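Local coordinates for malate dehydrogenase (Aeropyrum pernix, PDB 2D4A), which catalyses the reversible oxidation of malate to oxaloacetate with either NAD or NADP, and can also oxidise tartrate, at residues L157-I167 with V179-G187. Numbering follows the deposited sequence.
Sequences LGVSFKSVNAI and VPRLSSVGG
Val185 makes the apolar contacts at the Leu157 end of this pairing, its two methyls going to different partners. Val185 CG1, set anti to the backbone N (chi1 180°), meets Val159 CG2 at 4.1 Å. Val185 CG2 lies 4.1 Å from Leu157 CD1 and 4.2 Å from Val164 CG2. Helix 142-157 closes over Val164 through Ala150 and Ile153, while Leu190 and Leu193 of helix 190-193 press on Val185, so the Val164-Val185 face packs against both helices.

The backbone evidence is an antiparallel ladder: Val164 and Val185 form a non-hydrogen-bonded pair, whereas Asn165 and Ser184 bond in both directions, Asn165 N giving to Ser184 O at 3.0 Å. Beyond them Gly186 N reaches Ser163 O at 2.9 Å. The ladder belongs to a four-stranded antiparallel sheet in the C-terminal domain of the LDH/MDH superfamily; the connection between the segments carries His172, the probable proton acceptor.

At the Ile167 end Ser183 OG, standing beside its own backbone N (chi1 -65°), accepts from Ile167 N at 3.2 Å with an almost straight N-H (177°), while the carbonyl of Ile167 still accepts from Val179 N. Ser183 OG also donates to Val179 O at 3.2 Å from above the carbonyl plane, Leu182 N approaching that oxygen from the opposite face. Ile167 CG2 packs on CB and CG2 of Val179, the two side chains crossing at an angle. With an alanine in place of Ser183, the buried Ile167 N would probably lose its acceptor and Val179 O one of its two donors.

Across the sheet from Val185 the packing is looser: Asn165 OD1 and Ser184 OG, 4.1 Å apart, share no direct bond, and a water hydrogen-bonded to each bridges them. Nearby, Ile167 and Leu182 pack on Gly187 of a second subunit.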
loop_
_atom_site.group_PDB
_atom_site.type_symbol
_atom_site.label_atom_id
_atom_site.label_comp_id
_atom_site.label_asym_id
_atom_site.label_seq_id
_atom_site.Cartn_x
_atom_site.Cartn_y
_atom_site.Cartn_z
ATOM N N LEU B 157 -23.557 -2.840 15.957
ATOM C CA LEU B 157 -24.519 -2.652 14.872
ATOM C C LEU B 157 -24.284 -3.554 13.660
ATOM O O LEU B 157 -25.088 -3.572 12.729
ATOM C CB LEU B 157 -24.528 -1.191 14.416
ATOM C CG LEU B 157 -24.909 -0.129 15.458
ATOM C CD1 LEU B 157 -24.701 1.251 14.855
ATOM C CD2 LEU B 157 -26.355 -0.295 15.904
ATOM N N GLY B 158 -23.185 -4.299 13.665
ATOM C CA GLY B 158 -22.902 -5.175 12.549
ATOM C C GLY B 158 -22.510 -4.442 11.274
ATOM O O GLY B 158 -22.862 -4.878 10.179
ATOM N N VAL B 159 -21.796 -3.327 11.406
ATOM C CA VAL B 159 -21.340 -2.565 10.244
ATOM C C VAL B 159 -19.857 -2.246 10.385
ATOM O O VAL B 159 -19.304 -2.330 11.481
ATOM C CB VAL B 159 -22.083 -1.226 10.083
ATOM C CG1 VAL B 159 -23.542 -1.472 9.790
ATOM C CG2 VAL B 159 -21.900 -0.385 11.327
ATOM N N SER B 160 -19.219 -1.875 9.277
ATOM C CA SER B 160 -17.796 -1.539 9.287
ATOM C C SER B 160 -17.488 -0.297 10.123
ATOM O O SER B 160 -18.208 0.703 10.043
ATOM C CB SER B 160 -17.296 -1.303 7.859
ATOM O OG SER B 160 -15.957 -0.822 7.874
ATOM N N PHE B 161 -16.416 -0.346 10.915
ATOM C CA PHE B 161 -16.055 0.818 11.725
ATOM C C PHE B 161 -15.671 1.988 10.830
ATOM O O PHE B 161 -15.583 3.132 11.282
ATOM C CB PHE B 161 -14.914 0.504 12.709
ATOM C CG PHE B 161 -13.799 -0.318 12.128
ATOM C CD1 PHE B 161 -13.078 0.119 11.022
ATOM C CD2 PHE B 161 -13.446 -1.522 12.721
ATOM C CE1 PHE B 161 -12.013 -0.638 10.517
ATOM C CE2 PHE B 161 -12.389 -2.284 12.231
ATOM C CZ PHE B 161 -11.672 -1.842 11.126
ATOM N N LYS B 162 -15.451 1.683 9.556
ATOM C CA LYS B 162 -15.104 2.692 8.565
ATOM C C LYS B 162 -16.319 3.566 8.321
ATOM O O LYS B 162 -16.195 4.699 7.879
ATOM C CB LYS B 162 -14.728 2.037 7.239
ATOM C CG LYS B 162 -13.539 1.123 7.314
ATOM C CD LYS B 162 -12.376 1.690 6.536
ATOM C CE LYS B 162 -12.653 1.748 5.046
ATOM N NZ LYS B 162 -11.489 2.407 4.403
ATOM N N SER B 163 -17.498 3.034 8.607
ATOM C CA SER B 163 -18.714 3.782 8.373
ATOM C C SER B 163 -19.215 4.506 9.594
ATOM O O SER B 163 -20.327 5.030 9.605
ATOM C CB SER B 163 -19.802 2.856 7.839
ATOM O OG SER B 163 -19.529 2.525 6.488
ATOM N N VAL B 164 -18.391 4.544 10.628
ATOM C CA VAL B 164 -18.778 5.210 11.851
ATOM C C VAL B 164 -17.954 6.457 12.061
ATOM O O VAL B 164 -16.734 6.435 11.938
ATOM C CB VAL B 164 -18.594 4.296 13.048
ATOM C CG1 VAL B 164 -19.024 5.025 14.311
ATOM C CG2 VAL B 164 -19.390 3.021 12.840
ATOM N N ASN B 165 -18.634 7.546 12.382
ATOM C CA ASN B 165 -17.986 8.826 12.616
ATOM C C ASN B 165 -18.210 9.163 14.098
ATOM O O ASN B 165 -19.299 9.585 14.479
ATOM C CB ASN B 165 -18.642 9.859 11.696
ATOM C CG ASN B 165 -18.122 11.265 11.911
ATOM O OD1 ASN B 165 -18.884 12.231 11.816
ATOM N ND2 ASN B 165 -16.822 11.394 12.184
ATOM N N ALA B 166 -17.194 8.964 14.934
ATOM C CA ALA B 166 -17.335 9.235 16.365
ATOM C C ALA B 166 -16.584 10.465 16.855
ATOM O O ALA B 166 -15.369 10.567 16.697
ATOM C CB ALA B 166 -16.900 8.019 17.175
ATOM N N ILE B 167 -17.309 11.391 17.471
ATOM C CA ILE B 167 -16.701 12.611 17.982
ATOM C C ILE B 167 -16.453 12.504 19.496
ATOM O O ILE B 167 -17.356 12.173 20.262
ATOM C CB ILE B 167 -17.612 13.834 17.642
ATOM C CG1 ILE B 167 -17.608 14.069 16.126
ATOM C CG2 ILE B 167 -17.157 15.078 18.393
ATOM C CD1 ILE B 167 -16.233 14.352 15.535
ATOM N N VAL B 179 -19.602 12.816 21.855
ATOM C CA VAL B 179 -20.668 13.769 21.588
ATOM C C VAL B 179 -21.670 13.118 20.626
ATOM O O VAL B 179 -21.717 13.449 19.438
ATOM C CB VAL B 179 -20.083 15.063 20.989
ATOM C CG1 VAL B 179 -21.150 16.133 20.874
ATOM C CG2 VAL B 179 -18.941 15.550 21.862
ATOM N N PRO B 180 -22.489 12.176 21.140
ATOM C CA PRO B 180 -23.493 11.461 20.342
ATOM C C PRO B 180 -24.354 12.367 19.457
ATOM O O PRO B 180 -24.759 11.983 18.361
ATOM C CB PRO B 180 -24.316 10.731 21.402
ATOM C CG PRO B 180 -23.318 10.463 22.468
ATOM C CD PRO B 180 -22.579 11.775 22.556
ATOM N N ARG B 181 -24.632 13.567 19.946
ATOM C CA ARG B 181 -25.430 14.525 19.201
ATOM C C ARG B 181 -24.724 14.837 17.887
ATOM O O ARG B 181 -25.360 15.130 16.877
ATOM C CB ARG B 181 -25.581 15.807 20.018
ATOM C CG ARG B 181 -26.451 16.885 19.392
ATOM C CD ARG B 181 -26.626 18.019 20.381
ATOM N NE ARG B 181 -25.403 18.799 20.514
ATOM C CZ ARG B 181 -25.051 19.760 19.671
ATOM N NH1 ARG B 181 -25.836 20.059 18.641
ATOM N NH2 ARG B 181 -23.913 20.415 19.850
ATOM N N LEU B 182 -23.402 14.762 17.893
ATOM C CA LEU B 182 -22.658 15.074 16.691
ATOM C C LEU B 182 -22.011 13.869 16.029
ATOM O O LEU B 182 -21.120 14.020 15.187
ATOM C CB LEU B 182 -21.588 16.117 17.009
ATOM C CG LEU B 182 -22.038 17.468 17.575
ATOM C CD1 LEU B 182 -20.794 18.250 17.964
ATOM C CD2 LEU B 182 -22.867 18.246 16.560
ATOM N N SER B 183 -22.459 12.675 16.401
ATOM C CA SER B 183 -21.899 11.445 15.838
ATOM C C SER B 183 -22.893 10.775 14.904
ATOM O O SER B 183 -24.058 11.148 14.869
ATOM C CB SER B 183 -21.514 10.477 16.958
ATOM O OG SER B 183 -20.467 11.016 17.748
ATOM N N SER B 184 -22.436 9.799 14.134
ATOM C CA SER B 184 -23.341 9.125 13.229
ATOM C C SER B 184 -22.744 7.860 12.624
ATOM O O SER B 184 -21.582 7.525 12.865
ATOM C CB SER B 184 -23.787 10.082 12.121
ATOM O OG SER B 184 -22.667 10.612 11.443
ATOM N N VAL B 185 -23.566 7.165 11.842
ATOM C CA VAL B 185 -23.193 5.921 11.178
ATOM C C VAL B 185 -23.807 5.907 9.780
ATOM O O VAL B 185 -25.028 5.873 9.635
ATOM C CB VAL B 185 -23.730 4.703 11.967
ATOM C CG1 VAL B 185 -23.345 3.404 11.270
ATOM C CG2 VAL B 185 -23.192 4.731 13.384
ATOM N N GLY B 186 -22.963 5.932 8.755
ATOM C CA GLY B 186 -23.469 5.927 7.395
ATOM C C GLY B 186 -24.441 7.064 7.136
ATOM O O GLY B 186 -25.286 6.969 6.247
ATOM N N GLY B 187 -24.321 8.144 7.904
ATOM C CA GLY B 187 -25.211 9.279 7.732
ATOM C C GLY B 187 -26.387 9.312 8.702
ATOM O O GLY B 187 -27.208 10.231 8.676
HETATM O O HOH W 1 -21.475 13.026 11.533
#